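Local atomic coordinates of acyl-coenzyme A oxidase 3 (Yarrowia lipolytica, PDB entry 5YS9), a protein that oxidises acyl-CoA substrates of different chain lengths to (2E)-enoyl-CoAs with FAD as cofactor and oxygen as acceptor, yielding hydrogen peroxide in peroxisomal fatty acid beta-oxidation. Residues A[460-465]-A[549-554]; A[468-473]-A[524-529]. One frame throughout, in Å; residues are numbered along the deposited sequence.

Contact 1. Residues A[460-465]-A[549-554]. With FAD (flavin-adenine dinucleotide), chain C.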
ATOM      1  N   VAL A 460     -12.775 -10.753   7.098  1.00 40.90           N
ATOM      2  CA  VAL A 460     -13.810 -11.731   7.374  1.00 41.47           C
ATOM      3  C   VAL A 460     -13.195 -13.046   7.847  1.00 38.30           C
ATOM      4  O   VAL A 460     -13.732 -13.651   8.756  1.00 38.84           O
ATOM      5  CB  VAL A 460     -14.761 -11.947   6.173  1.00 43.10           C
ATOM      6  CG1 VAL A 460     -15.653 -13.171   6.383  1.00 41.75           C
ATOM      7  CG2 VAL A 460     -15.639 -10.704   5.984  1.00 39.32           C
ATOM      8  N   LEU A 461     -12.093 -13.487   7.252  1.00 35.48           N
ATOM      9  CA  LEU A 461     -11.408 -14.698   7.752  1.00 36.61           C
ATOM     10  C   LEU A 461     -10.908 -14.529   9.198  1.00 37.08           C
ATOM     11  O   LEU A 461     -11.078 -15.434  10.010  1.00 36.89           O
ATOM     12  CB  LEU A 461     -10.239 -15.105   6.861  1.00 34.13           C
ATOM     13  CG  LEU A 461     -10.575 -15.535   5.438  1.00 35.04           C
ATOM     14  CD1 LEU A 461      -9.297 -15.723   4.621  1.00 32.83           C
ATOM     15  CD2 LEU A 461     -11.396 -16.816   5.410  1.00 34.15           C
ATOM     16  N   CYS A 462     -10.320 -13.371   9.512  1.00 36.57           N
ATOM     17  CA  CYS A 462      -9.800 -13.123  10.850  1.00 37.54           C
ATOM     18  C   CYS A 462     -10.906 -13.123  11.921  1.00 37.60           C
ATOM     19  O   CYS A 462     -10.708 -13.657  13.018  1.00 39.82           O
ATOM     20  CB  CYS A 462      -8.982 -11.816  10.912  1.00 40.42           C
ATOM     21  SG  CYS A 462      -7.363 -11.848  10.074  1.00 42.48           S
ATOM     22  N   LEU A 463     -12.050 -12.536  11.609  1.00 36.54           N
ATOM     23  CA  LEU A 463     -13.181 -12.527  12.546  1.00 39.46           C
ATOM     24  C   LEU A 463     -13.813 -13.916  12.748  1.00 41.49           C
ATOM     25  O   LEU A 463     -14.262 -14.207  13.843  1.00 45.01           O
ATOM     26  CB  LEU A 463     -14.259 -11.528  12.128  1.00 36.74           C
ATOM     27  CG  LEU A 463     -13.844 -10.056  12.109  1.00 41.84           C
ATOM     28  CD1 LEU A 463     -14.983  -9.187  11.570  1.00 44.15           C
ATOM     29  CD2 LEU A 463     -13.389  -9.511  13.455  1.00 41.42           C
ATOM     30  N   SER A 464     -13.848 -14.750  11.708  1.00 40.87           N
ATOM     31  CA  SER A 464     -14.323 -16.116  11.827  1.00 43.20           C
ATOM     32  C   SER A 464     -13.387 -16.934  12.627  1.00 43.31           C
ATOM     33  O   SER A 464     -13.813 -17.717  13.455  1.00 45.21           O
ATOM     34  CB  SER A 464     -14.428 -16.811  10.484  1.00 44.79           C
ATOM     35  OG  SER A 464     -15.301 -16.095   9.681  1.00 51.48           O
ATOM     36  N   MET A 465     -12.103 -16.811  12.336  1.00 41.00           N
ATOM     37  CA  MET A 465     -11.171 -17.618  13.043  1.00 39.76           C
ATOM     38  C   MET A 465     -11.124 -17.193  14.503  1.00 36.17           C
ATOM     39  O   MET A 465     -11.001 -18.059  15.341  1.00 35.89           O
ATOM     40  CB  MET A 465      -9.807 -17.679  12.356  1.00 42.76           C
ATOM     41  CG  MET A 465      -8.624 -17.391  13.257  1.00 46.18           C
ATOM     42  SD  MET A 465      -7.177 -18.286  12.806  1.00 52.37           S
ATOM     43  CE  MET A 465      -6.002 -17.105  13.406  1.00 56.63           C
ATOM     44  N   GLN A 549     -11.851  -8.093  20.091  1.00 40.48           N
ATOM     45  CA  GLN A 549     -11.200  -9.216  20.774  1.00 40.89           C
ATOM     46  C   GLN A 549     -11.051 -10.400  19.807  1.00 38.60           C
ATOM     47  O   GLN A 549      -9.990 -10.994  19.736  1.00 36.96           O
ATOM     48  CB  GLN A 549     -11.970  -9.638  22.036  1.00 41.43           C
ATOM     49  CG  GLN A 549     -11.963  -8.628  23.180  1.00 39.97           C
ATOM     50  CD  GLN A 549     -12.897  -7.439  22.992  1.00 40.18           C
ATOM     51  OE1 GLN A 549     -13.704  -7.406  22.081  1.00 38.68           O
ATOM     52  NE2 GLN A 549     -12.770  -6.450  23.857  1.00 40.13           N
ATOM     53  N   ARG A 550     -12.074 -10.712  19.022  1.00 35.78           N
ATOM     54  CA  ARG A 550     -11.939 -11.822  18.047  1.00 39.84           C
ATOM     55  C   ARG A 550     -10.827 -11.627  17.020  1.00 41.14           C
ATOM     56  O   ARG A 550     -10.083 -12.563  16.717  1.00 44.15           O
ATOM     57  CB  ARG A 550     -13.231 -12.039  17.278  1.00 43.51           C
ATOM     58  CG  ARG A 550     -14.278 -12.811  18.039  1.00 45.71           C
ATOM     59  CD  ARG A 550     -15.452 -13.073  17.120  1.00 47.86           C
ATOM     60  NE  ARG A 550     -16.257 -11.873  16.857  1.00 47.05           N
ATOM     61  CZ  ARG A 550     -16.874 -11.606  15.697  1.00 45.86           C
ATOM     62  NH1 ARG A 550     -16.737 -12.397  14.637  1.00 43.95           N
ATOM     63  NH2 ARG A 550     -17.586 -10.492  15.572  1.00 44.72           N
ATOM     64  N   PHE A 551     -10.749 -10.407  16.472  1.00 40.13           N
ATOM     65  CA  PHE A 551      -9.678 -10.007  15.583  1.00 37.68           C
ATOM     66  C   PHE A 551      -8.303 -10.115  16.239  1.00 35.73           C
ATOM     67  O   PHE A 551      -7.374 -10.682  15.640  1.00 35.10           O
ATOM     68  CB  PHE A 551      -9.867  -8.561  15.029  1.00 38.69           C
ATOM     69  CG  PHE A 551      -8.891  -8.230  13.927  1.00 36.01           C
ATOM     70  CD1 PHE A 551      -7.651  -7.719  14.215  1.00 35.24           C
ATOM     71  CD2 PHE A 551      -9.184  -8.549  12.615  1.00 39.64           C
ATOM     72  CE1 PHE A 551      -6.728  -7.476  13.223  1.00 34.91           C
ATOM     73  CE2 PHE A 551      -8.260  -8.312  11.602  1.00 38.75           C
ATOM     74  CZ  PHE A 551      -7.031  -7.779  11.915  1.00 36.84           C
ATOM     75  N   GLN A 552      -8.171  -9.559  17.446  1.00 36.05           N
ATOM     76  CA  GLN A 552      -6.914  -9.650  18.222  1.00 38.12           C
ATOM     77  C   GLN A 552      -6.485 -11.129  18.468  1.00 39.28           C
ATOM     78  O   GLN A 552      -5.315 -11.510  18.241  1.00 41.30           O
ATOM     79  CB  GLN A 552      -7.034  -8.883  19.553  1.00 41.24           C
ATOM     80  CG  GLN A 552      -6.887  -7.380  19.477  1.00 42.17           C
ATOM     81  CD  GLN A 552      -5.435  -6.964  19.278  1.00 48.42           C
ATOM     82  OE1 GLN A 552      -5.094  -6.349  18.254  1.00 39.39           O
ATOM     83  NE2 GLN A 552      -4.566  -7.311  20.249  1.00 47.56           N
ATOM     84  N   CYS A 553      -7.428 -11.958  18.901  1.00 35.02           N
ATOM     85  CA  CYS A 553      -7.156 -13.380  19.034  1.00 36.53           C
ATOM     86  C   CYS A 553      -6.643 -13.988  17.748  1.00 36.95           C
ATOM     87  O   CYS A 553      -5.646 -14.705  17.765  1.00 40.25           O
ATOM     88  CB  CYS A 553      -8.388 -14.122  19.513  1.00 38.87           C
ATOM     89  SG  CYS A 553      -8.843 -13.741  21.232  1.00 41.40           S
ATOM     90  N   ALA A 554      -7.290 -13.693  16.625  1.00 37.96           N
ATOM     91  CA  ALA A 554      -6.817 -14.200  15.317  1.00 35.62           C
ATOM     92  C   ALA A 554      -5.378 -13.751  15.065  1.00 33.73           C
ATOM     93  O   ALA A 554      -4.526 -14.515  14.593  1.00 30.07           O
ATOM     94  CB  ALA A 554      -7.721 -13.714  14.187  1.00 36.18           C
TER
HETATM   95  PA  FAD C 801     -17.920  -8.327   0.718  1.00 47.83           P
HETATM   96  O1A FAD C 801     -19.226  -7.657   0.526  1.00 54.85           O
HETATM   97  O2A FAD C 801     -17.858  -9.732   1.178  1.00 49.21           O
HETATM   98  O5B FAD C 801     -17.155  -7.468   1.801  1.00 48.59           O
HETATM   99  C5B FAD C 801     -16.896  -6.094   1.566  1.00 45.50           C
HETATM  100  C4B FAD C 801     -16.241  -5.452   2.772  1.00 48.94           C
HETATM  101  O4B FAD C 801     -17.100  -5.572   3.899  1.00 51.57           O
HETATM  102  C3B FAD C 801     -14.959  -6.158   3.122  1.00 47.94           C
HETATM  103  O3B FAD C 801     -13.995  -5.209   3.531  1.00 48.72           O
HETATM  104  C2B FAD C 801     -15.296  -6.988   4.321  1.00 46.44           C
HETATM  105  O2B FAD C 801     -14.195  -6.990   5.209  1.00 39.34           O
HETATM  106  C1B FAD C 801     -16.477  -6.292   4.946  1.00 48.47           C
HETATM  107  N9A FAD C 801     -17.344  -7.335   5.527  1.00 54.28           N
HETATM  108  C8A FAD C 801     -18.078  -8.239   4.866  1.00 52.87           C
HETATM  109  N7A FAD C 801     -18.716  -9.051   5.724  1.00 54.20           N
HETATM  110  C5A FAD C 801     -18.388  -8.672   6.957  1.00 56.33           C
HETATM  111  C6A FAD C 801     -18.711  -9.104   8.324  1.00 56.53           C
HETATM  112  N6A FAD C 801     -19.540 -10.136   8.551  1.00 57.43           N
HETATM  113  N1A FAD C 801     -18.145  -8.433   9.338  1.00 58.98           N
HETATM  114  C2A FAD C 801     -17.316  -7.405   9.129  1.00 51.87           C
HETATM  115  N3A FAD C 801     -16.981  -6.963   7.921  1.00 49.14           N
HETATM  116  C4A FAD C 801     -17.478  -7.543   6.823  1.00 54.24           C
HETATM  117  N1  FAD C 801     -15.093 -14.358  -7.830  1.00 37.54           N
HETATM  118  C2  FAD C 801     -15.384 -15.460  -8.536  1.00 41.65           C
HETATM  119  O2  FAD C 801     -16.310 -16.179  -8.171  1.00 46.95           O
HETATM  120  N3  FAD C 801     -14.716 -15.827  -9.619  1.00 40.92           N
HETATM  121  C4  FAD C 801     -13.707 -15.123 -10.081  1.00 35.56           C
HETATM  122  O4  FAD C 801     -13.116 -15.486 -11.089  1.00 35.04           O
HETATM  123  C4X FAD C 801     -13.321 -13.902  -9.375  1.00 36.09           C
HETATM  124  N5  FAD C 801     -12.315 -13.150  -9.802  1.00 37.22           N
HETATM  125  C5X FAD C 801     -11.993 -12.035  -9.144  1.00 39.43           C
HETATM  126  C6  FAD C 801     -10.952 -11.285  -9.629  1.00 38.52           C
HETATM  127  C7  FAD C 801     -10.584 -10.131  -8.993  1.00 36.92           C
HETATM  128  C7M FAD C 801      -9.433  -9.346  -9.547  1.00 40.20           C
HETATM  129  C8  FAD C 801     -11.314  -9.700  -7.782  1.00 36.53           C
HETATM  130  C8M FAD C 801     -10.925  -8.445  -7.064  1.00 39.54           C
HETATM  131  C9  FAD C 801     -12.356 -10.456  -7.286  1.00 40.45           C
HETATM  132  C9A FAD C 801     -12.727 -11.613  -7.928  1.00 38.63           C
HETATM  133  N10 FAD C 801     -13.780 -12.401  -7.450  1.00 36.97           N
HETATM  134  C10 FAD C 801     -14.098 -13.546  -8.183  1.00 36.23           C
HETATM  135  C1' FAD C 801     -14.561 -12.018  -6.275  1.00 41.05           C
HETATM  136  C2' FAD C 801     -13.895 -12.210  -4.925  1.00 44.83           C
HETATM  137  O2' FAD C 801     -13.856 -13.601  -4.651  1.00 44.32           O
HETATM  138  C3' FAD C 801     -14.722 -11.475  -3.871  1.00 45.26           C
HETATM  139  O3' FAD C 801     -14.595 -10.094  -4.160  1.00 45.31           O
HETATM  140  C4' FAD C 801     -14.357 -11.661  -2.399  1.00 44.77           C
HETATM  141  O4' FAD C 801     -14.265 -13.028  -2.023  1.00 50.84           O
HETATM  142  C5' FAD C 801     -15.433 -11.083  -1.510  1.00 42.79           C
HETATM  143  O5' FAD C 801     -15.495  -9.685  -1.683  1.00 50.92           O
HETATM  144  P   FAD C 801     -16.869  -8.922  -1.863  1.00 46.99           P
HETATM  145  O1P FAD C 801     -16.695  -8.000  -3.005  1.00 51.38           O
HETATM  146  O2P FAD C 801     -17.967  -9.918  -1.855  1.00 47.91           O
HETATM  147  O3P FAD C 801     -16.962  -8.059  -0.538  1.00 50.53           O
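The adenine end of the FAD pocket is lined by helix 458-477, and there Cys462, Leu463 and Met465 pack against Arg550, Phe551 and Ala554 of helix 547-573. The short axes cross nearly at right angles (94°) and approach to 7.6 Å, close enough for Ala554 CB to rest on Cys462 O at 3.2 Å. Cys462 leans on the Phe551 ring, CB lying 3.6 Å from CE2, while its SG stands obliquely 4.8 Å from the ring centroid, a sulfur-aromatic contact. With CG anti to the backbone N (chi1 -170°), Phe551 carries its ring past Leu463, whose CD2 lies near the ring plane at the edge; Tyr350 of the second subunit stacks on this ring. Leu463 thus faces two ways in the all-helical C-terminal part of the acyl-CoA oxidase fold: CD2 meets Phe551 CB, and CD1 reaches C2A of the FAD adenine at 3.8 Å. Val460 CG2 approaches N7A of the same adenine at 3.5 Å. Arg550 NH1 donates a hydrogen bond to Leu463 O, 3.2 Å long and bent (143° at the hydrogen), with the donor above the carbonyl plane. A leucine in place of Arg550 would probably leave Leu463 O without this donor and Leu463 CB without its guanidinium neighbour. Met465 CE meets Ala554 CB at 3.9 Å.

Contact 2. Residues A[468-473]-A[524-529]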
ATOM      1  N   GLY A 468     -13.904 -18.709  16.001  1.00 34.62           N
ATOM      2  CA  GLY A 468     -13.535 -20.101  16.083  1.00 35.12           C
ATOM      3  C   GLY A 468     -12.619 -20.475  17.260  1.00 39.14           C
ATOM      4  O   GLY A 468     -12.681 -21.602  17.767  1.00 39.16           O
ATOM      5  N   LEU A 469     -11.753 -19.554  17.685  1.00 38.51           N
ATOM      6  CA  LEU A 469     -10.844 -19.835  18.783  1.00 39.03           C
ATOM      7  C   LEU A 469     -11.558 -19.770  20.141  1.00 39.41           C
ATOM      8  O   LEU A 469     -11.203 -20.476  21.058  1.00 32.84           O
ATOM      9  CB  LEU A 469      -9.712 -18.832  18.803  1.00 43.19           C
ATOM     10  CG  LEU A 469      -8.718 -18.903  17.658  1.00 46.84           C
ATOM     11  CD1 LEU A 469      -7.889 -17.604  17.634  1.00 47.15           C
ATOM     12  CD2 LEU A 469      -7.860 -20.163  17.768  1.00 44.94           C
ATOM     13  N   ILE A 470     -12.515 -18.858  20.260  1.00 38.69           N
ATOM     14  CA  ILE A 470     -13.312 -18.733  21.434  1.00 42.34           C
ATOM     15  C   ILE A 470     -14.200 -19.989  21.630  1.00 45.65           C
ATOM     16  O   ILE A 470     -14.309 -20.519  22.754  1.00 47.55           O
ATOM     17  CB  ILE A 470     -14.131 -17.450  21.367  1.00 44.22           C
ATOM     18  CG1 ILE A 470     -13.199 -16.254  21.522  1.00 44.96           C
ATOM     19  CG2 ILE A 470     -15.207 -17.452  22.452  1.00 44.37           C
ATOM     20  CD1 ILE A 470     -13.916 -14.935  21.306  1.00 49.12           C
ATOM     21  N   GLN A 471     -14.787 -20.466  20.536  1.00 45.14           N
ATOM     22  CA  GLN A 471     -15.526 -21.723  20.526  1.00 45.18           C
ATOM     23  C   GLN A 471     -14.646 -22.921  20.855  1.00 44.78           C
ATOM     24  O   GLN A 471     -15.098 -23.814  21.581  1.00 45.87           O
ATOM     25  CB  GLN A 471     -16.264 -21.952  19.206  1.00 42.52           C
ATOM     26  CG  GLN A 471     -17.474 -21.035  19.023  1.00 46.71           C
ATOM     27  CD  GLN A 471     -17.965 -20.972  17.566  1.00 47.61           C
ATOM     28  OE1 GLN A 471     -17.183 -21.161  16.618  1.00 45.35           O
ATOM     29  NE2 GLN A 471     -19.259 -20.728  17.387  1.00 42.90           N
ATOM     30  N   SER A 472     -13.408 -22.940  20.352  1.00 41.70           N
ATOM     31  CA  SER A 472     -12.463 -24.024  20.713  1.00 43.64           C
ATOM     32  C   SER A 472     -12.112 -24.034  22.220  1.00 46.26           C
ATOM     33  O   SER A 472     -12.080 -25.090  22.830  1.00 44.34           O
ATOM     34  CB  SER A 472     -11.187 -23.932  19.885  1.00 41.64           C
ATOM     35  OG  SER A 472     -11.429 -24.446  18.596  1.00 42.26           O
ATOM     36  N   CYS A 473     -11.845 -22.843  22.769  1.00 44.13           N
ATOM     37  CA  CYS A 473     -11.514 -22.636  24.168  1.00 42.46           C
ATOM     38  C   CYS A 473     -12.694 -23.017  25.058  1.00 46.36           C
ATOM     39  O   CYS A 473     -12.509 -23.770  25.982  1.00 42.67           O
ATOM     40  CB  CYS A 473     -11.146 -21.186  24.396  1.00 41.78           C
ATOM     41  SG  CYS A 473     -10.739 -20.620  26.087  1.00 42.96           S
ATOM     42  N   ARG A 524      -9.454 -14.672  28.144  1.00 43.84           N
ATOM     43  CA  ARG A 524     -10.214 -13.494  28.647  1.00 49.39           C
ATOM     44  C   ARG A 524     -11.416 -13.214  27.745  1.00 46.06           C
ATOM     45  O   ARG A 524     -12.533 -12.978  28.227  1.00 45.61           O
ATOM     46  CB  ARG A 524      -9.326 -12.246  28.830  1.00 50.19           C
ATOM     47  CG  ARG A 524      -8.648 -12.212  30.214  1.00 57.10           C
ATOM     48  CD  ARG A 524      -7.498 -11.207  30.360  1.00 63.01           C
ATOM     49  NE  ARG A 524      -7.394 -10.346  29.178  1.00 66.02           N
ATOM     50  CZ  ARG A 524      -6.417 -10.365  28.262  1.00 62.74           C
ATOM     51  NH1 ARG A 524      -5.349 -11.148  28.372  1.00 62.11           N
ATOM     52  NH2 ARG A 524      -6.509  -9.551  27.220  1.00 62.58           N
ATOM     53  N   ALA A 525     -11.189 -13.309  26.442  1.00 40.69           N
ATOM     54  CA  ALA A 525     -12.273 -13.176  25.458  1.00 43.38           C
ATOM     55  C   ALA A 525     -13.333 -14.263  25.634  1.00 39.03           C
ATOM     56  O   ALA A 525     -14.509 -13.987  25.514  1.00 39.98           O
ATOM     57  CB  ALA A 525     -11.731 -13.188  24.022  1.00 41.05           C
ATOM     58  N   THR A 526     -12.914 -15.490  25.894  1.00 37.32           N
ATOM     59  CA  THR A 526     -13.861 -16.557  26.159  1.00 38.98           C
ATOM     60  C   THR A 526     -14.634 -16.296  27.470  1.00 41.80           C
ATOM     61  O   THR A 526     -15.850 -16.471  27.483  1.00 37.11           O
ATOM     62  CB  THR A 526     -13.177 -17.910  26.194  1.00 37.54           C
ATOM     63  OG1 THR A 526     -12.420 -18.086  24.993  1.00 33.99           O
ATOM     64  CG2 THR A 526     -14.219 -19.028  26.299  1.00 43.12           C
ATOM     65  N   ASP A 527     -13.941 -15.840  28.528  1.00 43.52           N
ATOM     66  CA  ASP A 527     -14.612 -15.435  29.797  1.00 45.96           C
ATOM     67  C   ASP A 527     -15.711 -14.390  29.565  1.00 51.87           C
ATOM     68  O   ASP A 527     -16.819 -14.533  30.120  1.00 52.89           O
ATOM     69  CB  ASP A 527     -13.636 -14.843  30.847  1.00 41.74           C
ATOM     70  CG  ASP A 527     -12.679 -15.878  31.430  1.00 43.89           C
ATOM     71  OD1 ASP A 527     -12.920 -17.090  31.296  1.00 45.32           O
ATOM     72  OD2 ASP A 527     -11.643 -15.476  31.994  1.00 44.48           O
ATOM     73  N   LYS A 528     -15.392 -13.340  28.793  1.00 49.00           N
ATOM     74  CA  LYS A 528     -16.337 -12.243  28.506  1.00 48.56           C
ATOM     75  C   LYS A 528     -17.547 -12.720  27.716  1.00 45.26           C
ATOM     76  O   LYS A 528     -18.655 -12.207  27.886  1.00 45.43           O
ATOM     77  CB  LYS A 528     -15.675 -11.101  27.713  1.00 49.99           C
ATOM     78  CG  LYS A 528     -14.733 -10.197  28.484  1.00 52.95           C
ATOM     79  CD  LYS A 528     -14.299  -8.992  27.630  1.00 61.81           C
ATOM     80  CE  LYS A 528     -14.304  -7.652  28.369  1.00 62.53           C
ATOM     81  NZ  LYS A 528     -13.007  -7.414  29.060  1.00 61.15           N
ATOM     82  N   PHE A 529     -17.312 -13.670  26.819  1.00 45.87           N
ATOM     83  CA  PHE A 529     -18.363 -14.260  26.003  1.00 45.56           C
ATOM     84  C   PHE A 529     -19.349 -14.999  26.892  1.00 48.36           C
ATOM     85  O   PHE A 529     -20.554 -14.984  26.642  1.00 49.12           O
ATOM     86  CB  PHE A 529     -17.750 -15.240  25.010  1.00 43.93           C
ATOM     87  CG  PHE A 529     -18.753 -16.075  24.300  1.00 43.40           C
ATOM     88  CD1 PHE A 529     -19.184 -17.267  24.844  1.00 42.71           C
ATOM     89  CD2 PHE A 529     -19.276 -15.664  23.093  1.00 46.46           C
ATOM     90  CE1 PHE A 529     -20.091 -18.068  24.183  1.00 42.28           C
ATOM     91  CE2 PHE A 529     -20.208 -16.451  22.423  1.00 48.36           C
ATOM     92  CZ  PHE A 529     -20.610 -17.670  22.970  1.00 45.39           C
TER
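Helix segments 468-473 and 524-529 cross steeply, at 80° between their N-to-C directions, with axes 9.2 Å apart and Ile470 and Thr526 as the nearest pair of CA atoms. Ile470 is the central side chain on its helix, and its branches diverge. CG1 sits anti to the carbonyl carbon (chi1 -70°) and carries CD1 to within 3.9 Å of Ala525 CB. CG2 instead turns to Phe529, 4.2 Å from ring atom CG and oblique to the ring. The side chains of Ile470 and Thr526 run past one another in opposite directions, Ile470 CG2 passing Thr526 OG1 at 3.8 Å. One turn further on, Cys473 extends SG anti to its backbone N (chi1 178°), which brings the sulfur alongside Thr526: Cys473 SG lies 3.6 Å from Thr526 CB and 3.2 Å from Thr526 OG1. Beyond the pair of segments, Phe543 stacks on the Phe529 ring. Thr526 OG1 is hydrogen-bonded to Ile522 O within its own helix, so the hydroxyl has a polar partner despite its buried setting. Between the segments the contact is mainly apolar, while a salt bridge from Asp527 to Arg477 links the same two helices a turn further on, which implies that packing and charge pairing both join them.

In the fold
Contacts 1 and 2 lie about 11 Å apart, centre to centre, on the same side of the chain's centre, and share helix 458-477. Along the chain the order is 460-465, 468-473, 524-529, 549-554, so contact 2 falls within the span that contact 1 brings together. Helix 507-534 and helix 547-573 thereby cross successive parts of one helix, and they also touch each other: Cys553 SG and Gln549 CB each lie 4.1 Å from Ala525 CB. Arg550 CG, 3.9 Å from Ile470 CD1, joins contact 1 to contact 2 through helix 458-477. The sequence families meet here, C-alpha1 with the C-terminal acyl-CoA oxidase region. Contact 1 alone adjoins the FAD adenine, but both have residues at the subunit interface.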